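Local coordinates for low temperature requirement C protein (Listeria monocytogenes, PDB 1Y9I), which is a tetrameric, all-helical protein with a two-metal site that probably acts as a phosphatidylglycerophosphatase, removing phosphate from a membrane lipid precursor, at residues Y95-Y109 with T141-A153. Numbering follows the deposited sequence.
Sequences YGVDEILALSIVNVY and TFLDDIVGAIAAA. With MG (magnesium ion), chain F; CA (calcium ion), chain E.
D98 and D145 meet across a buried helix-helix contact that carries a binuclear metal site at its N-terminal end, in the middle of the helical bundle. The axes of 97-106 and 143-153 run nearly parallel and approach to 8.0 Å at 20°. No direct hydrogen bond joins the two segments; metal ions and apolar packing do. D98 bridges the metals. Its OD2 binds magnesium at 2.0 Å and also reaches calcium, which OD1 binds as well. CG of D98 lies between the backbone N and the carbonyl carbon, and this chi1 of 46° brings the carboxylate to the ions. D145 OD2 sits 2.6 Å from D98 OD2. Two carboxylate oxygens come this close because both bind magnesium, whose charge should offset their repulsion; the carboxylate planes are turned 65° apart. T141 O, D144 OD1 and two waters complete the magnesium shell. Y95 O, both oxygens of E99 and three waters complete that of calcium. The F142 ring lies against CA and CB of D98. CB of D98 stands over one face of its ring, a CH-pi contact 3.9 Å from the centroid. F142 CZ lies at the edge of the Y95 ring, 3.4 Å from Y95 OH, and the two side chains cross at about a right angle. That hydroxyl is hydrogen-bonded to T67 of a second subunit. One water donates to both D98 O and F142 O, linking the backbones. Farther along, small residues line the close approach of the helices: A102 CB packs 3.4 Å from D145 CB, and A149 CB fits among A102, I105 and V106. I105 CG2 reaches I150, and A153 CB packs against I105 and Y109. Acidic side chains and two backbone carbonyls at the starts of neighbouring helices form the binuclear site of this PgpA-family protein, consistent with a metal-dependent lipid phosphatase.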
ATOM      1  N   TYR A  95     -13.700   1.339  10.799  1.00 18.14           N
ATOM      2  CA  TYR A  95     -13.888   1.628   9.379  1.00 17.80           C
ATOM      3  C   TYR A  95     -12.578   2.285   8.933  1.00 17.78           C
ATOM      4  O   TYR A  95     -12.229   3.383   9.388  1.00 16.71           O
ATOM      5  CB  TYR A  95     -15.048   2.599   9.182  1.00 16.70           C
ATOM      6  CG  TYR A  95     -15.314   2.975   7.738  1.00 17.19           C
ATOM      7  CD1 TYR A  95     -15.959   2.092   6.866  1.00 16.25           C
ATOM      8  CD2 TYR A  95     -14.947   4.231   7.251  1.00 16.86           C
ATOM      9  CE1 TYR A  95     -16.233   2.461   5.537  1.00 16.12           C
ATOM     10  CE2 TYR A  95     -15.218   4.607   5.934  1.00 15.94           C
ATOM     11  CZ  TYR A  95     -15.862   3.723   5.083  1.00 16.85           C
ATOM     12  OH  TYR A  95     -16.137   4.125   3.783  1.00 14.96           O
ATOM     13  N   GLY A  96     -11.852   1.618   8.048  1.00 17.14           N
ATOM     14  CA  GLY A  96     -10.580   2.171   7.616  1.00 17.57           C
ATOM     15  C   GLY A  96     -10.475   2.575   6.162  1.00 18.21           C
ATOM     16  O   GLY A  96      -9.366   2.737   5.652  1.00 17.19           O
ATOM     17  N   VAL A  97     -11.606   2.750   5.485  1.00 16.36           N
ATOM     18  CA  VAL A  97     -11.560   3.126   4.084  1.00 15.99           C
ATOM     19  C   VAL A  97     -11.050   4.561   3.937  1.00 14.35           C
ATOM     20  O   VAL A  97     -10.388   4.882   2.949  1.00 16.53           O
ATOM     21  CB  VAL A  97     -12.952   2.960   3.398  1.00 16.70           C
ATOM     22  CG1 VAL A  97     -12.866   3.358   1.931  1.00 18.84           C
ATOM     23  CG2 VAL A  97     -13.402   1.505   3.500  1.00 18.73           C
ATOM     24  N   ASP A  98     -11.331   5.417   4.924  1.00 14.14           N
ATOM     25  CA  ASP A  98     -10.859   6.797   4.864  1.00 15.46           C
ATOM     26  C   ASP A  98      -9.330   6.852   4.961  1.00 16.69           C
ATOM     27  O   ASP A  98      -8.693   7.671   4.300  1.00 17.98           O
ATOM     28  CB  ASP A  98     -11.518   7.680   5.952  1.00 16.80           C
ATOM     29  CG  ASP A  98     -11.538   7.040   7.335  1.00 19.36           C
ATOM     30  OD1 ASP A  98     -11.947   5.867   7.464  1.00 16.72           O
ATOM     31  OD2 ASP A  98     -11.165   7.733   8.312  1.00 20.49           O
ATOM     32  N   GLU A  99      -8.744   5.965   5.759  1.00 16.64           N
ATOM     33  CA  GLU A  99      -7.286   5.925   5.899  1.00 16.47           C
ATOM     34  C   GLU A  99      -6.643   5.356   4.623  1.00 17.33           C
ATOM     35  O   GLU A  99      -5.531   5.729   4.251  1.00 17.24           O
ATOM     36  CB  GLU A  99      -6.877   5.062   7.097  1.00 18.05           C
ATOM     37  CG  GLU A  99      -7.132   5.694   8.475  1.00 19.53           C
ATOM     38  CD  GLU A  99      -8.569   5.538   8.980  1.00 21.00           C
ATOM     39  OE1 GLU A  99      -9.418   4.968   8.269  1.00 20.49           O
ATOM     40  OE2 GLU A  99      -8.853   5.992  10.104  1.00 22.26           O
ATOM     41  N   ILE A 100      -7.349   4.446   3.960  1.00 16.03           N
ATOM     42  CA  ILE A 100      -6.852   3.832   2.729  1.00 17.63           C
ATOM     43  C   ILE A 100      -6.786   4.869   1.609  1.00 18.24           C
ATOM     44  O   ILE A 100      -5.779   4.991   0.909  1.00 14.95           O
ATOM     45  CB  ILE A 100      -7.783   2.667   2.285  1.00 19.10           C
ATOM     46  CG1 ILE A 100      -7.551   1.444   3.178  1.00 22.66           C
ATOM     47  CG2 ILE A 100      -7.564   2.331   0.826  1.00 19.71           C
ATOM     48  CD1 ILE A 100      -6.187   0.820   3.030  1.00 27.06           C
ATOM     49  N   LEU A 101      -7.872   5.614   1.441  1.00 17.63           N
ATOM     50  CA  LEU A 101      -7.929   6.634   0.405  1.00 21.10           C
ATOM     51  C   LEU A 101      -6.835   7.682   0.613  1.00 20.74           C
ATOM     52  O   LEU A 101      -6.155   8.077  -0.335  1.00 23.10           O
ATOM     53  CB  LEU A 101      -9.304   7.305   0.419  1.00 22.09           C
ATOM     54  CG  LEU A 101      -9.515   8.457  -0.558  1.00 24.83           C
ATOM     55  CD1 LEU A 101      -9.402   7.956  -1.994  1.00 26.58           C
ATOM     56  CD2 LEU A 101     -10.882   9.073  -0.300  1.00 23.53           C
ATOM     57  N   ALA A 102      -6.665   8.122   1.856  1.00 21.02           N
ATOM     58  CA  ALA A 102      -5.663   9.129   2.184  1.00 21.33           C
ATOM     59  C   ALA A 102      -4.227   8.641   1.973  1.00 20.56           C
ATOM     60  O   ALA A 102      -3.332   9.430   1.648  1.00 18.21           O
ATOM     61  CB  ALA A 102      -5.849   9.594   3.616  1.00 25.03           C
ATOM     62  N   LEU A 103      -3.990   7.345   2.153  1.00 21.36           N
ATOM     63  CA  LEU A 103      -2.636   6.838   1.954  1.00 20.64           C
ATOM     64  C   LEU A 103      -2.227   7.024   0.493  1.00 19.90           C
ATOM     65  O   LEU A 103      -1.042   7.159   0.190  1.00 19.62           O
ATOM     66  CB  LEU A 103      -2.540   5.361   2.338  1.00 23.61           C
ATOM     67  CG  LEU A 103      -1.107   4.815   2.357  1.00 25.96           C
ATOM     68  CD1 LEU A 103      -0.371   5.408   3.552  1.00 26.84           C
ATOM     69  CD2 LEU A 103      -1.114   3.293   2.445  1.00 27.32           C
ATOM     70  N   SER A 104      -3.203   7.041  -0.411  1.00 20.09           N
ATOM     71  CA  SER A 104      -2.904   7.218  -1.830  1.00 19.25           C
ATOM     72  C   SER A 104      -2.361   8.629  -2.080  1.00 20.34           C
ATOM     73  O   SER A 104      -1.625   8.864  -3.043  1.00 20.25           O
ATOM     74  CB  SER A 104      -4.158   6.975  -2.683  1.00 22.85           C
ATOM     75  OG  SER A 104      -5.085   8.042  -2.571  1.00 24.69           O
ATOM     76  N   ILE A 105      -2.731   9.565  -1.209  1.00 16.24           N
ATOM     77  CA  ILE A 105      -2.252  10.938  -1.320  1.00 17.35           C
ATOM     78  C   ILE A 105      -0.811  10.944  -0.827  1.00 15.49           C
ATOM     79  O   ILE A 105       0.074  11.509  -1.459  1.00 16.46           O
ATOM     80  CB  ILE A 105      -3.094  11.897  -0.450  1.00 16.27           C
ATOM     81  CG1 ILE A 105      -4.503  12.022  -1.040  1.00 17.14           C
ATOM     82  CG2 ILE A 105      -2.414  13.261  -0.358  1.00 14.75           C
ATOM     83  CD1 ILE A 105      -5.453  12.864  -0.179  1.00 16.83           C
ATOM     84  N   VAL A 106      -0.576  10.291   0.304  1.00 16.10           N
ATOM     85  CA  VAL A 106       0.776  10.220   0.853  1.00 16.50           C
ATOM     86  C   VAL A 106       1.741   9.584  -0.147  1.00 16.37           C
ATOM     87  O   VAL A 106       2.863  10.066  -0.356  1.00 17.52           O
ATOM     88  CB  VAL A 106       0.810   9.368   2.138  1.00 16.09           C
ATOM     89  CG1 VAL A 106       2.245   9.255   2.654  1.00 19.13           C
ATOM     90  CG2 VAL A 106      -0.086   9.982   3.195  1.00 15.78           C
ATOM     91  N   ASN A 107       1.300   8.489  -0.756  1.00 18.50           N
ATOM     92  CA  ASN A 107       2.131   7.758  -1.702  1.00 18.35           C
ATOM     93  C   ASN A 107       2.669   8.533  -2.887  1.00 19.79           C
ATOM     94  O   ASN A 107       3.666   8.122  -3.482  1.00 19.54           O
ATOM     95  CB  ASN A 107       1.383   6.522  -2.200  1.00 19.00           C
ATOM     96  CG  ASN A 107       1.719   5.295  -1.390  1.00 23.94           C
ATOM     97  OD1 ASN A 107       0.864   4.442  -1.138  1.00 29.66           O
ATOM     98  ND2 ASN A 107       2.980   5.194  -0.978  1.00 20.91           N
ATOM     99  N   VAL A 108       2.026   9.643  -3.238  1.00 19.23           N
ATOM    100  CA  VAL A 108       2.499  10.434  -4.367  1.00 21.22           C
ATOM    101  C   VAL A 108       3.947  10.867  -4.159  1.00 21.98           C
ATOM    102  O   VAL A 108       4.670  11.132  -5.122  1.00 21.64           O
ATOM    103  CB  VAL A 108       1.611  11.677  -4.599  1.00 21.87           C
ATOM    104  CG1 VAL A 108       2.124  12.465  -5.782  1.00 23.81           C
ATOM    105  CG2 VAL A 108       0.179  11.242  -4.861  1.00 23.72           C
ATOM    106  N   TYR A 109       4.373  10.950  -2.901  1.00 21.51           N
ATOM    107  CA  TYR A 109       5.754  11.311  -2.617  1.00 21.94           C
ATOM    108  C   TYR A 109       6.513  10.228  -1.852  1.00 21.77           C
ATOM    109  O   TYR A 109       7.527  10.496  -1.210  1.00 22.59           O
ATOM    110  CB  TYR A 109       5.823  12.666  -1.900  1.00 25.61           C
ATOM    111  CG  TYR A 109       5.640  13.818  -2.865  1.00 29.14           C
ATOM    112  CD1 TYR A 109       6.630  14.124  -3.802  1.00 30.55           C
ATOM    113  CD2 TYR A 109       4.454  14.554  -2.897  1.00 32.10           C
ATOM    114  CE1 TYR A 109       6.444  15.127  -4.749  1.00 33.53           C
ATOM    115  CE2 TYR A 109       4.259  15.562  -3.845  1.00 35.13           C
ATOM    116  CZ  TYR A 109       5.259  15.839  -4.766  1.00 34.42           C
ATOM    117  OH  TYR A 109       5.074  16.817  -5.717  1.00 39.53           O
ATOM    118  N   THR A 141     -15.122  12.507   8.264  1.00 20.17           N
ATOM    119  CA  THR A 141     -14.518  11.190   8.325  1.00 18.08           C
ATOM    120  C   THR A 141     -13.408  11.015   7.286  1.00 17.90           C
ATOM    121  O   THR A 141     -12.345  10.470   7.587  1.00 17.20           O
ATOM    122  CB  THR A 141     -15.601  10.121   8.129  1.00 21.11           C
ATOM    123  OG1 THR A 141     -16.551  10.227   9.200  1.00 22.78           O
ATOM    124  CG2 THR A 141     -14.995   8.724   8.119  1.00 17.43           C
ATOM    125  N   PHE A 142     -13.650  11.480   6.069  1.00 17.64           N
ATOM    126  CA  PHE A 142     -12.646  11.364   5.011  1.00 17.58           C
ATOM    127  C   PHE A 142     -11.729  12.578   4.936  1.00 17.73           C
ATOM    128  O   PHE A 142     -10.534  12.449   4.662  1.00 18.74           O
ATOM    129  CB  PHE A 142     -13.328  11.171   3.663  1.00 18.57           C
ATOM    130  CG  PHE A 142     -13.839   9.791   3.451  1.00 19.60           C
ATOM    131  CD1 PHE A 142     -13.038   8.830   2.843  1.00 20.74           C
ATOM    132  CD2 PHE A 142     -15.105   9.428   3.905  1.00 20.35           C
ATOM    133  CE1 PHE A 142     -13.488   7.521   2.695  1.00 19.96           C
ATOM    134  CE2 PHE A 142     -15.564   8.118   3.762  1.00 19.47           C
ATOM    135  CZ  PHE A 142     -14.753   7.166   3.156  1.00 19.71           C
ATOM    136  N   LEU A 143     -12.283  13.757   5.184  1.00 19.22           N
ATOM    137  CA  LEU A 143     -11.494  14.976   5.105  1.00 18.69           C
ATOM    138  C   LEU A 143     -10.348  15.071   6.110  1.00 19.33           C
ATOM    139  O   LEU A 143      -9.290  15.623   5.778  1.00 18.61           O
ATOM    140  CB  LEU A 143     -12.397  16.205   5.232  1.00 19.35           C
ATOM    141  CG  LEU A 143     -11.668  17.547   5.061  1.00 21.58           C
ATOM    142  CD1 LEU A 143     -10.917  17.565   3.738  1.00 21.72           C
ATOM    143  CD2 LEU A 143     -12.671  18.689   5.117  1.00 20.82           C
ATOM    144  N   ASP A 144     -10.532  14.562   7.329  1.00 18.65           N
ATOM    145  CA  ASP A 144      -9.429  14.647   8.286  1.00 20.60           C
ATOM    146  C   ASP A 144      -8.199  13.892   7.780  1.00 20.06           C
ATOM    147  O   ASP A 144      -7.076  14.398   7.885  1.00 19.05           O
ATOM    148  CB  ASP A 144      -9.830  14.163   9.695  1.00 24.05           C
ATOM    149  CG  ASP A 144     -10.539  12.824   9.700  1.00 26.81           C
ATOM    150  OD1 ASP A 144     -10.381  12.035   8.746  1.00 29.97           O
ATOM    151  OD2 ASP A 144     -11.253  12.555  10.691  1.00 31.48           O
ATOM    152  N   ASP A 145      -8.407  12.702   7.217  1.00 20.18           N
ATOM    153  CA  ASP A 145      -7.307  11.901   6.672  1.00 21.02           C
ATOM    154  C   ASP A 145      -6.702  12.602   5.462  1.00 19.30           C
ATOM    155  O   ASP A 145      -5.483  12.615   5.279  1.00 20.89           O
ATOM    156  CB  ASP A 145      -7.802  10.528   6.213  1.00 21.52           C
ATOM    157  CG  ASP A 145      -8.429   9.732   7.322  1.00 27.22           C
ATOM    158  OD1 ASP A 145      -7.687   9.221   8.183  1.00 26.91           O
ATOM    159  OD2 ASP A 145      -9.672   9.620   7.328  1.00 30.17           O
ATOM    160  N   ILE A 146      -7.565  13.170   4.624  1.00 18.34           N
ATOM    161  CA  ILE A 146      -7.114  13.864   3.426  1.00 17.09           C
ATOM    162  C   ILE A 146      -6.167  15.021   3.763  1.00 17.02           C
ATOM    163  O   ILE A 146      -5.103  15.165   3.161  1.00 17.81           O
ATOM    164  CB  ILE A 146      -8.325  14.400   2.614  1.00 19.74           C
ATOM    165  CG1 ILE A 146      -9.040  13.230   1.924  1.00 20.34           C
ATOM    166  CG2 ILE A 146      -7.869  15.441   1.610  1.00 16.97           C
ATOM    167  CD1 ILE A 146     -10.367  13.606   1.256  1.00 22.79           C
ATOM    168  N   VAL A 147      -6.559  15.836   4.734  1.00 17.18           N
ATOM    169  CA  VAL A 147      -5.752  16.977   5.143  1.00 16.88           C
ATOM    170  C   VAL A 147      -4.433  16.514   5.750  1.00 15.68           C
ATOM    171  O   VAL A 147      -3.372  17.040   5.418  1.00 16.51           O
ATOM    172  CB  VAL A 147      -6.536  17.854   6.141  1.00 18.27           C
ATOM    173  CG1 VAL A 147      -5.657  18.984   6.678  1.00 15.53           C
ATOM    174  CG2 VAL A 147      -7.758  18.422   5.444  1.00 17.06           C
ATOM    175  N   GLY A 148      -4.494  15.521   6.629  1.00 16.29           N
ATOM    176  CA  GLY A 148      -3.274  15.010   7.228  1.00 15.83           C
ATOM    177  C   GLY A 148      -2.348  14.434   6.167  1.00 15.88           C
ATOM    178  O   GLY A 148      -1.127  14.608   6.231  1.00 16.68           O
ATOM    179  N   ALA A 149      -2.926  13.753   5.182  1.00 15.78           N
ATOM    180  CA  ALA A 149      -2.140  13.142   4.110  1.00 15.41           C
ATOM    181  C   ALA A 149      -1.498  14.180   3.190  1.00 13.78           C
ATOM    182  O   ALA A 149      -0.364  14.004   2.740  1.00 13.90           O
ATOM    183  CB  ALA A 149      -3.011  12.198   3.300  1.00 14.88           C
ATOM    184  N   ILE A 150      -2.226  15.247   2.888  1.00 14.52           N
ATOM    185  CA  ILE A 150      -1.672  16.295   2.035  1.00 14.42           C
ATOM    186  C   ILE A 150      -0.477  16.920   2.763  1.00 13.97           C
ATOM    187  O   ILE A 150       0.546  17.211   2.151  1.00 15.51           O
ATOM    188  CB  ILE A 150      -2.723  17.388   1.722  1.00 14.72           C
ATOM    189  CG1 ILE A 150      -3.778  16.834   0.758  1.00 14.08           C
ATOM    190  CG2 ILE A 150      -2.046  18.606   1.080  1.00 14.26           C
ATOM    191  CD1 ILE A 150      -5.015  17.709   0.606  1.00 13.12           C
ATOM    192  N   ALA A 151      -0.612  17.110   4.073  1.00 14.79           N
ATOM    193  CA  ALA A 151       0.472  17.681   4.876  1.00 13.87           C
ATOM    194  C   ALA A 151       1.699  16.765   4.861  1.00 15.36           C
ATOM    195  O   ALA A 151       2.833  17.222   4.672  1.00 14.51           O
ATOM    196  CB  ALA A 151      -0.005  17.900   6.315  1.00 13.10           C
ATOM    197  N   ALA A 152       1.467  15.473   5.065  1.00 14.77           N
ATOM    198  CA  ALA A 152       2.545  14.495   5.077  1.00 13.73           C
ATOM    199  C   ALA A 152       3.216  14.391   3.712  1.00 14.81           C
ATOM    200  O   ALA A 152       4.435  14.259   3.620  1.00 14.78           O
ATOM    201  CB  ALA A 152       2.009  13.128   5.505  1.00 14.61           C
ATOM    202  N   ALA A 153       2.419  14.430   2.649  1.00 14.54           N
ATOM    203  CA  ALA A 153       2.971  14.352   1.305  1.00 14.97           C
ATOM    204  C   ALA A 153       3.821  15.592   1.045  1.00 17.86           C
ATOM    205  O   ALA A 153       4.919  15.496   0.484  1.00 18.00           O
ATOM    206  CB  ALA A 153       1.846  14.252   0.272  1.00 17.05           C
TER
HETATM  207 MG    MG F 601     -11.078   9.653   8.949  1.00 25.06          MG
HETATM  208 CA    CA E 501     -11.310   5.541   9.795  1.00 18.13          CA
HETATM  209  O   HOH W   1      -9.747  10.192   3.210  1.00 21.15           O
HETATM  210  O   HOH W   2     -12.020  10.147  10.615  1.00 28.45           O
HETATM  211  O   HOH W   3     -11.109   7.418  11.457  1.00 22.45           O
HETATM  212  O   HOH W   4     -10.684   4.302  11.842  1.00 22.66           O
HETATM  213  O   HOH W   5     -13.587   5.952  10.411  1.00 19.22           O
HETATM  214  O   HOH W   6      -9.343   9.210  10.004  1.00 25.28           O